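Side-chain contacts in transaminase (Bacillus megaterium, PDB 5G0A), which probably transfers amino groups between S-configured amines and carbonyl compounds, using pyridoxal-5'-phosphate as its cofactor: residues V34-T39 / L44-G49; L129-L134 / V310-E315; T419-K424 / D466-G471. All coordinates share one frame; numbering follows the deposited sequence.

Interaction 1. Residues V34-T39 / L44-G49; sequences VPIEST and LIMPDG
The carbonyl oxygen of I45 takes two backbone donors from across the contact: E37 N, just before strand 38-40, at 2.8 Å and nearly in line with the C=O bond, and S38 N within that strand, at 3.3 Å from I45 O but with the straighter N-H approach of 159°. In return I45 N gives a bond to S38 O. On the face they share, I45 lies over S38, with I45 CB 3.6 Å from S38 OG, while CD1 runs on over the CA of T39 and CG2 comes alongside the carboxylate of E37. S38 OG in turn donates to E37 OE1 at 2.7 Å, meeting it from above the carboxylate plane, and a water joins OE1 to M46 O. With an alanine in place of I45, CD1 and CG2 are gone, which would probably open a gap over the T39 CA and leave the E37 carboxylate without its apolar neighbour.

On the opposite face T39 CG2 and L44 CD2 lie side by side, 3.8 Å apart; from the loop before strand 38-40, I36 CD1 reaches L44 CB and M46 CG. M46 turns back at its thioether (chi3 72°), which carries CE to the P35 ring. P47 crosses that ring at about a right angle, its CG 3.9 Å from P35 CB; the carbonyl oxygen of P35, buried here, has no hydrogen-bond partner in the model.

Farther out, Q66 takes the hydroxyl of T39, and helix 10-20 packs on P35, E37 and P47. The second subunit binds too: its Y82 reaches I36 O and its R81 E37 O. With E37 and S38 both facing I45, this is a classic beta bulge at the open end of the antiparallel hairpin of strands 38-40 and 43-45.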
loop_
_atom_site.group_PDB
_atom_site.type_symbol
_atom_site.label_atom_id
_atom_site.label_comp_id
_atom_site.label_asym_id
_atom_site.label_seq_id
_atom_site.Cartn_x
_atom_site.Cartn_y
_atom_site.Cartn_z
ATOM N N VAL B 34 -5.078 -38.284 11.094
ATOM C CA VAL B 34 -5.703 -38.708 12.338
ATOM C C VAL B 34 -7.209 -38.742 12.074
ATOM O O VAL B 34 -7.894 -37.724 12.221
ATOM C CB VAL B 34 -5.340 -37.776 13.531
ATOM C CG1 VAL B 34 -6.075 -38.182 14.799
ATOM C CG2 VAL B 34 -3.830 -37.780 13.793
ATOM N N PRO B 35 -7.732 -39.923 11.683
ATOM C CA PRO B 35 -9.158 -39.988 11.379
ATOM C C PRO B 35 -10.058 -39.932 12.612
ATOM O O PRO B 35 -9.813 -40.597 13.627
ATOM C CB PRO B 35 -9.302 -41.310 10.622
ATOM C CG PRO B 35 -8.191 -42.161 11.136
ATOM C CD PRO B 35 -7.048 -41.209 11.408
ATOM N N ILE B 36 -11.080 -39.093 12.522
ATOM C CA ILE B 36 -12.125 -39.025 13.535
ATOM C C ILE B 36 -13.453 -39.409 12.904
ATOM O O ILE B 36 -13.945 -38.730 11.989
ATOM C CB ILE B 36 -12.203 -37.620 14.174
ATOM C CG1 ILE B 36 -10.842 -37.236 14.781
ATOM C CG2 ILE B 36 -13.349 -37.545 15.185
ATOM C CD1 ILE B 36 -10.354 -38.176 15.899
ATOM N N GLU B 37 -14.025 -40.520 13.379
ATOM C CA GLU B 37 -15.285 -41.060 12.824
ATOM C C GLU B 37 -16.550 -40.382 13.348
ATOM O O GLU B 37 -17.552 -40.294 12.642
ATOM C CB GLU B 37 -15.341 -42.597 13.053
ATOM C CG GLU B 37 -16.622 -43.298 12.552
ATOM C CD GLU B 37 -17.777 -43.246 13.539
ATOM O OE1 GLU B 37 -17.550 -43.244 14.764
ATOM O OE2 GLU B 37 -18.955 -43.211 13.092
ATOM N N SER B 38 -16.526 -39.935 14.595
ATOM C CA SER B 38 -17.691 -39.296 15.201
ATOM C C SER B 38 -17.236 -38.569 16.446
ATOM O O SER B 38 -16.087 -38.720 16.881
ATOM C CB SER B 38 -18.830 -40.306 15.504
ATOM O OG SER B 38 -18.391 -41.298 16.429
ATOM N N THR B 39 -18.125 -37.753 17.000
ATOM C CA THR B 39 -17.830 -37.050 18.238
ATOM C C THR B 39 -19.038 -37.092 19.149
ATOM O O THR B 39 -20.162 -37.372 18.709
ATOM C CB THR B 39 -17.503 -35.571 17.956
ATOM O OG1 THR B 39 -18.666 -34.950 17.391
ATOM C CG2 THR B 39 -16.335 -35.450 16.985
ATOM N N LEU B 44 -13.747 -37.214 21.036
ATOM C CA LEU B 44 -13.579 -37.599 19.638
ATOM C C LEU B 44 -13.455 -39.125 19.595
ATOM O O LEU B 44 -12.796 -39.720 20.446
ATOM C CB LEU B 44 -12.301 -36.982 19.061
ATOM C CG LEU B 44 -12.062 -35.504 19.447
ATOM C CD1 LEU B 44 -10.754 -35.000 18.842
ATOM C CD2 LEU B 44 -13.243 -34.593 19.090
ATOM N N ILE B 45 -14.077 -39.737 18.595
ATOM C CA ILE B 45 -14.080 -41.193 18.482
ATOM C C ILE B 45 -13.408 -41.531 17.159
ATOM O O ILE B 45 -13.827 -41.077 16.107
ATOM C CB ILE B 45 -15.507 -41.789 18.576
ATOM C CG1 ILE B 45 -16.141 -41.514 19.950
ATOM C CG2 ILE B 45 -15.493 -43.305 18.348
ATOM C CD1 ILE B 45 -16.964 -40.251 20.039
ATOM N N MET B 46 -12.362 -42.346 17.225
ATOM C CA MET B 46 -11.688 -42.819 16.025
ATOM C C MET B 46 -12.402 -44.028 15.400
ATOM O O MET B 46 -13.306 -44.600 16.014
ATOM C CB MET B 46 -10.228 -43.139 16.350
ATOM C CG MET B 46 -9.480 -41.940 16.917
ATOM S SD MET B 46 -7.729 -42.259 17.128
ATOM C CE MET B 46 -7.132 -42.293 15.438
ATOM N N PRO B 47 -12.025 -44.403 14.161
ATOM C CA PRO B 47 -12.758 -45.492 13.505
ATOM C C PRO B 47 -12.686 -46.820 14.276
ATOM O O PRO B 47 -13.589 -47.618 14.169
ATOM C CB PRO B 47 -12.047 -45.639 12.158
ATOM C CG PRO B 47 -11.450 -44.281 11.869
ATOM C CD PRO B 47 -11.127 -43.681 13.219
ATOM N N ASP B 48 -11.615 -47.040 15.027
ATOM C CA ASP B 48 -11.467 -48.296 15.791
ATOM C C ASP B 48 -12.167 -48.230 17.143
ATOM O O ASP B 48 -12.131 -49.198 17.922
ATOM C CB ASP B 48 -9.991 -48.673 15.955
ATOM C CG ASP B 48 -9.206 -47.688 16.819
ATOM O OD1 ASP B 48 -9.794 -46.746 17.386
ATOM O OD2 ASP B 48 -7.973 -47.863 16.915
ATOM N N GLY B 49 -12.801 -47.089 17.413
ATOM C CA GLY B 49 -13.511 -46.874 18.662
ATOM C C GLY B 49 -12.704 -46.218 19.769
ATOM O O GLY B 49 -13.237 -46.010 20.857
HETATM O O HOH W 1 -16.132 -45.502 15.748
#

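Interaction 2. Residues L129-L134 / V310-E315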
loop_
_atom_site.group_PDB
_atom_site.type_symbol
_atom_site.label_atom_id
_atom_site.label_comp_id
_atom_site.label_asym_id
_atom_site.label_seq_id
_atom_site.Cartn_x
_atom_site.Cartn_y
_atom_site.Cartn_z
ATOM N N LEU B 129 -14.247 -4.385 10.081
ATOM C CA LEU B 129 -13.265 -3.398 9.608
ATOM C C LEU B 129 -13.903 -2.483 8.560
ATOM O O LEU B 129 -13.735 -1.265 8.627
ATOM C CB LEU B 129 -12.042 -4.106 9.014
ATOM C CG LEU B 129 -11.233 -4.910 10.040
ATOM C CD1 LEU B 129 -10.189 -5.741 9.290
ATOM C CD2 LEU B 129 -10.594 -4.064 11.147
ATOM N N ASN B 130 -14.631 -3.072 7.609
ATOM C CA ASN B 130 -15.321 -2.297 6.588
ATOM C C ASN B 130 -16.280 -1.271 7.206
ATOM O O ASN B 130 -16.317 -0.092 6.792
ATOM C CB ASN B 130 -16.087 -3.228 5.632
ATOM C CG ASN B 130 -15.160 -4.082 4.776
ATOM O OD1 ASN B 130 -13.947 -3.842 4.738
ATOM N ND2 ASN B 130 -15.719 -5.082 4.082
ATOM N N ILE B 131 -17.073 -1.721 8.186
ATOM C CA ILE B 131 -18.072 -0.850 8.790
ATOM C C ILE B 131 -17.411 0.268 9.597
ATOM O O ILE B 131 -17.837 1.432 9.485
ATOM C CB ILE B 131 -19.057 -1.643 9.692
ATOM C CG1 ILE B 131 -19.950 -2.541 8.837
ATOM C CG2 ILE B 131 -19.927 -0.691 10.527
ATOM C CD1 ILE B 131 -20.612 -3.665 9.639
ATOM N N ALA B 132 -16.393 -0.074 10.397
ATOM C CA ALA B 132 -15.703 0.938 11.219
ATOM C C ALA B 132 -15.133 2.031 10.306
ATOM O O ALA B 132 -15.265 3.218 10.580
ATOM C CB ALA B 132 -14.585 0.324 12.072
ATOM N N ARG B 133 -14.507 1.612 9.211
ATOM C CA ARG B 133 -13.917 2.576 8.260
ATOM C C ARG B 133 -14.954 3.414 7.555
ATOM O O ARG B 133 -14.766 4.631 7.403
ATOM C CB ARG B 133 -12.984 1.853 7.260
ATOM C CG ARG B 133 -11.760 1.301 7.978
ATOM C CD ARG B 133 -10.989 0.309 7.092
ATOM N NE ARG B 133 -9.596 0.224 7.525
ATOM C CZ ARG B 133 -8.861 -0.877 7.527
ATOM N NH1 ARG B 133 -9.375 -2.044 7.125
ATOM N NH2 ARG B 133 -7.590 -0.799 7.933
ATOM N N LEU B 134 -16.065 2.794 7.144
ATOM C CA LEU B 134 -17.132 3.549 6.493
ATOM C C LEU B 134 -17.796 4.533 7.471
ATOM O O LEU B 134 -18.045 5.690 7.099
ATOM C CB LEU B 134 -18.203 2.650 5.887
ATOM C CG LEU B 134 -17.815 1.918 4.584
ATOM C CD1 LEU B 134 -18.748 0.733 4.353
ATOM C CD2 LEU B 134 -17.728 2.818 3.340
ATOM N N VAL B 310 -21.317 -9.943 12.883
ATOM C CA VAL B 310 -20.859 -8.692 13.482
ATOM C C VAL B 310 -22.062 -7.985 14.089
ATOM O O VAL B 310 -23.149 -7.986 13.510
ATOM C CB VAL B 310 -20.091 -7.822 12.429
ATOM C CG1 VAL B 310 -20.989 -7.484 11.243
ATOM C CG2 VAL B 310 -19.580 -6.541 13.090
ATOM N N LEU B 311 -21.872 -7.403 15.273
ATOM C CA LEU B 311 -22.922 -6.637 15.941
ATOM C C LEU B 311 -22.371 -5.223 16.130
ATOM O O LEU B 311 -21.286 -5.054 16.677
ATOM C CB LEU B 311 -23.249 -7.246 17.300
ATOM C CG LEU B 311 -24.158 -6.410 18.237
ATOM C CD1 LEU B 311 -25.539 -6.217 17.615
ATOM C CD2 LEU B 311 -24.227 -7.103 19.606
ATOM N N VAL B 312 -23.111 -4.252 15.623
ATOM C CA VAL B 312 -22.686 -2.856 15.687
ATOM C C VAL B 312 -23.648 -2.077 16.581
ATOM O O VAL B 312 -24.815 -2.468 16.746
ATOM C CB VAL B 312 -22.649 -2.174 14.293
ATOM C CG1 VAL B 312 -21.779 -2.969 13.303
ATOM C CG2 VAL B 312 -24.058 -1.959 13.712
ATOM N N SER B 313 -23.143 -0.979 17.136
ATOM C CA SER B 313 -23.931 -0.096 18.037
ATOM C C SER B 313 -25.144 0.530 17.357
ATOM O O SER B 313 -25.229 0.592 16.132
ATOM C CB SER B 313 -23.022 1.009 18.602
ATOM O OG SER B 313 -22.635 1.892 17.558
ATOM N N LYS B 314 -26.074 1.042 18.160
ATOM C CA LYS B 314 -27.221 1.745 17.625
ATOM C C LYS B 314 -26.800 2.919 16.738
ATOM O O LYS B 314 -27.412 3.162 15.704
ATOM C CB LYS B 314 -28.095 2.253 18.779
ATOM C CG LYS B 314 -28.741 1.121 19.551
ATOM C CD LYS B 314 -29.729 1.645 20.589
ATOM C CE LYS B 314 -30.603 0.517 21.105
ATOM N NZ LYS B 314 -29.896 -0.386 22.038
ATOM N N GLU B 315 -25.763 3.646 17.141
ATOM C CA GLU B 315 -25.352 4.812 16.350
ATOM C C GLU B 315 -24.746 4.382 15.003
ATOM O O GLU B 315 -25.019 5.000 13.991
ATOM C CB GLU B 315 -24.454 5.790 17.131
ATOM C CG GLU B 315 -23.025 5.370 17.331
ATOM C CD GLU B 315 -22.120 6.476 17.880
ATOM O OE1 GLU B 315 -22.555 7.651 18.076
ATOM O OE2 GLU B 315 -20.952 6.146 18.124
#
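I131 reaches out from helix 121-136 and puts its CD1 methyl against two valines on one face of strand 308-313. With V310 the meeting is tip to tip: I131 CD1 stands 4.2 Å from V310 CG1. V312 is met differently. Its side chain crosses that of the isoleucine at about a right angle, and its CG1 touches both branches, at 3.9 Å from I131 CD1 and 4.0 Å from I131 CG2. The torsions of I131 explain the double reach: CG1 is anti to the carbonyl carbon (chi1 -69°) and the chain then runs extended to CD1, while CG2 takes the position anti to the backbone N and covers V312 from the second branch. The contact is small, about 104 Å² in all, purely apolar and buried.

Other neighbours close in around it. V310 also packs on T127 and A128, further back on the same helix, and on I293, while M22 of the second subunit lies against I131. L311, between the two valines, points to the other side of the strand, where W111 and V115 receive it. After V312 the chain changes character: S313 is the N-cap of helix 314-321, its OG bonded to I316 N. Strand 308-313 runs antiparallel to both its neighbours, 112-118 and 293-296, in the large mixed sheet of the fold-type I aminotransferases, and helix 121-136 packs across it.

Interaction 3. Residues T419-K424 / D466-G471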
loop_
_atom_site.group_PDB
_atom_site.type_symbol
_atom_site.label_atom_id
_atom_site.label_comp_id
_atom_site.label_asym_id
_atom_site.label_seq_id
_atom_site.Cartn_x
_atom_site.Cartn_y
_atom_site.Cartn_z
ATOM N N THR B 419 5.052 -27.030 25.222
ATOM C CA THR B 419 3.628 -27.377 25.054
ATOM C C THR B 419 3.428 -28.600 24.160
ATOM O O THR B 419 2.430 -29.320 24.297
ATOM C CB THR B 419 2.765 -26.196 24.567
ATOM O OG1 THR B 419 3.389 -25.551 23.446
ATOM C CG2 THR B 419 2.564 -25.198 25.694
ATOM N N GLN B 420 4.354 -28.827 23.230
ATOM C CA GLN B 420 4.298 -30.022 22.380
ATOM C C GLN B 420 4.661 -31.262 23.197
ATOM O O GLN B 420 4.064 -32.335 23.033
ATOM C CB GLN B 420 5.233 -29.887 21.176
ATOM C CG GLN B 420 4.779 -28.876 20.130
ATOM C CD GLN B 420 3.548 -29.335 19.380
ATOM O OE1 GLN B 420 2.541 -28.634 19.332
ATOM N NE2 GLN B 420 3.618 -30.529 18.800
ATOM N N ILE B 421 5.652 -31.110 24.073
ATOM C CA ILE B 421 6.070 -32.198 24.966
ATOM C C ILE B 421 4.949 -32.618 25.923
ATOM O O ILE B 421 4.722 -33.817 26.155
ATOM C CB ILE B 421 7.362 -31.818 25.736
ATOM C CG1 ILE B 421 8.540 -31.642 24.757
ATOM C CG2 ILE B 421 7.666 -32.820 26.851
ATOM C CD1 ILE B 421 8.968 -32.905 24.030
ATOM N N ILE B 422 4.247 -31.628 26.469
ATOM C CA ILE B 422 3.109 -31.867 27.354
ATOM C C ILE B 422 1.987 -32.586 26.602
ATOM O O ILE B 422 1.434 -33.575 27.101
ATOM C CB ILE B 422 2.620 -30.554 27.994
ATOM C CG1 ILE B 422 3.619 -30.108 29.075
ATOM C CG2 ILE B 422 1.208 -30.686 28.561
ATOM C CD1 ILE B 422 3.624 -28.619 29.346
ATOM N N MET B 423 1.683 -32.104 25.394
ATOM C CA MET B 423 0.619 -32.697 24.570
ATOM C C MET B 423 0.904 -34.171 24.287
ATOM O O MET B 423 0.039 -35.030 24.467
ATOM C CB MET B 423 0.440 -31.919 23.259
ATOM C CG MET B 423 -0.606 -32.502 22.307
ATOM S SD MET B 423 -0.750 -31.541 20.782
ATOM C CE MET B 423 0.705 -32.091 19.898
ATOM N N LYS B 424 2.128 -34.462 23.862
ATOM C CA LYS B 424 2.508 -35.824 23.484
ATOM C C LYS B 424 2.379 -36.788 24.661
ATOM O O LYS B 424 1.925 -37.918 24.493
ATOM C CB LYS B 424 3.926 -35.845 22.905
ATOM C CG LYS B 424 4.211 -37.028 21.998
ATOM C CD LYS B 424 5.665 -37.068 21.553
ATOM C CE LYS B 424 5.918 -38.275 20.659
ATOM N NZ LYS B 424 7.357 -38.667 20.614
ATOM N N ASP B 466 5.150 -33.957 35.327
ATOM C CA ASP B 466 6.146 -34.822 35.967
ATOM C C ASP B 466 7.301 -35.078 35.005
ATOM O O ASP B 466 8.463 -34.916 35.365
ATOM C CB ASP B 466 5.529 -36.162 36.387
ATOM C CG ASP B 466 4.913 -36.130 37.776
ATOM O OD1 ASP B 466 5.253 -35.242 38.593
ATOM O OD2 ASP B 466 4.086 -37.023 38.057
ATOM N N TYR B 467 6.961 -35.463 33.775
ATOM C CA TYR B 467 7.935 -35.793 32.744
ATOM C C TYR B 467 8.709 -34.561 32.272
ATOM O O TYR B 467 9.901 -34.649 31.991
ATOM C CB TYR B 467 7.237 -36.480 31.564
ATOM C CG TYR B 467 8.135 -36.795 30.383
ATOM C CD1 TYR B 467 8.857 -37.992 30.326
ATOM C CD2 TYR B 467 8.255 -35.901 29.319
ATOM C CE1 TYR B 467 9.678 -38.283 29.242
ATOM C CE2 TYR B 467 9.071 -36.181 28.231
ATOM C CZ TYR B 467 9.781 -37.369 28.197
ATOM O OH TYR B 467 10.593 -37.646 27.114
ATOM N N LEU B 468 8.027 -33.420 32.179
ATOM C CA LEU B 468 8.680 -32.174 31.783
ATOM C C LEU B 468 9.801 -31.763 32.749
ATOM O O LEU B 468 10.867 -31.336 32.309
ATOM C CB LEU B 468 7.666 -31.037 31.651
ATOM C CG LEU B 468 8.213 -29.747 31.026
ATOM C CD1 LEU B 468 8.215 -29.826 29.503
ATOM C CD2 LEU B 468 7.400 -28.553 31.499
ATOM N N GLU B 469 9.550 -31.898 34.049
ATOM C CA GLU B 469 10.515 -31.473 35.072
ATOM C C GLU B 469 11.426 -32.608 35.546
ATOM O O GLU B 469 12.227 -32.440 36.474
ATOM C CB GLU B 469 9.815 -30.768 36.244
ATOM C CG GLU B 469 8.778 -31.595 36.987
ATOM C CD GLU B 469 7.731 -30.741 37.679
ATOM O OE1 GLU B 469 7.595 -29.545 37.336
ATOM O OE2 GLU B 469 7.034 -31.269 38.572
ATOM N N SER B 470 11.286 -33.762 34.901
ATOM C CA SER B 470 12.234 -34.854 35.036
ATOM C C SER B 470 13.098 -34.839 33.781
ATOM O O SER B 470 12.685 -35.335 32.729
ATOM C CB SER B 470 11.504 -36.190 35.193
ATOM O OG SER B 470 10.648 -36.164 36.324
ATOM N N GLY B 471 14.288 -34.250 33.904
ATOM C CA GLY B 471 15.185 -33.994 32.772
ATOM C C GLY B 471 15.500 -35.193 31.896
ATOM O O GLY B 471 16.565 -35.804 32.021
#
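Helix 418-427 and the last turn of helix 451-468 come together at I422 and L468, whose CA atoms are 7.1 Å apart, and side chains alone make the contact. I421 does most of the touching through one methyl. Its CG2 lies at the edge of the Y467 ring, near the ring plane, 3.9 Å from Y467 CE2 and 4.0 Å from Y467 CD2, and the two side chains cross at about a right angle. The same CG2 also rests against L468, at 4.0 Å from L468 CD1. Placing CG anti to the backbone N (chi1 176°) swings the tyrosine ring out toward the facing helix and presents the CD2-CE2 edge to the isoleucine. A looser touch lies deeper, where I422 CD1 is 4.3 Å from L468 CD2.

This is helix-to-helix packing in the C-terminal part of the class-III aminotransferase fold, the small domain in textbook terms. I422 and L468 both also touch I392 of strand 387-392, so the buried half of the contact sits on that strand. I422 continues along helix 451-468 to L461, A464 and L465. On the tyrosine side K425 makes a cation-pi contact with the Y467 ring, and the Y467 side chain also touches W473.

After L468, S470 OG donates to D466 O at 2.7 Å from above the carbonyl plane, with a weak backbone bond from S470 N to Y467 O beside it. L468 O accepts from the indole NE1 of W473, close to the last modelled residue. E469 spreads its two carboxylate oxygens between H375 and S377.

How the interactions relate
The three contacts are well separated and follow one another along the chain, each closing before the next opens. Interactions 1 and 3 are the nearer pair, with centres 26 Å and nearest atoms about 9 Å apart. Interaction 2 lies across the chain's centre from both, its centre 41 Å from that of interaction 1 and 45 Å from that of interaction 3. The V310 side chain lies about 11 Å from a bound pyridoxal-5'-phosphate, too far to touch it; the link to the pocket is through helix 121-136, which starts at pocket residues G121 and S122. Interactions 1 and 2 both touch the second subunit; no other chain touches the segments of interaction 3.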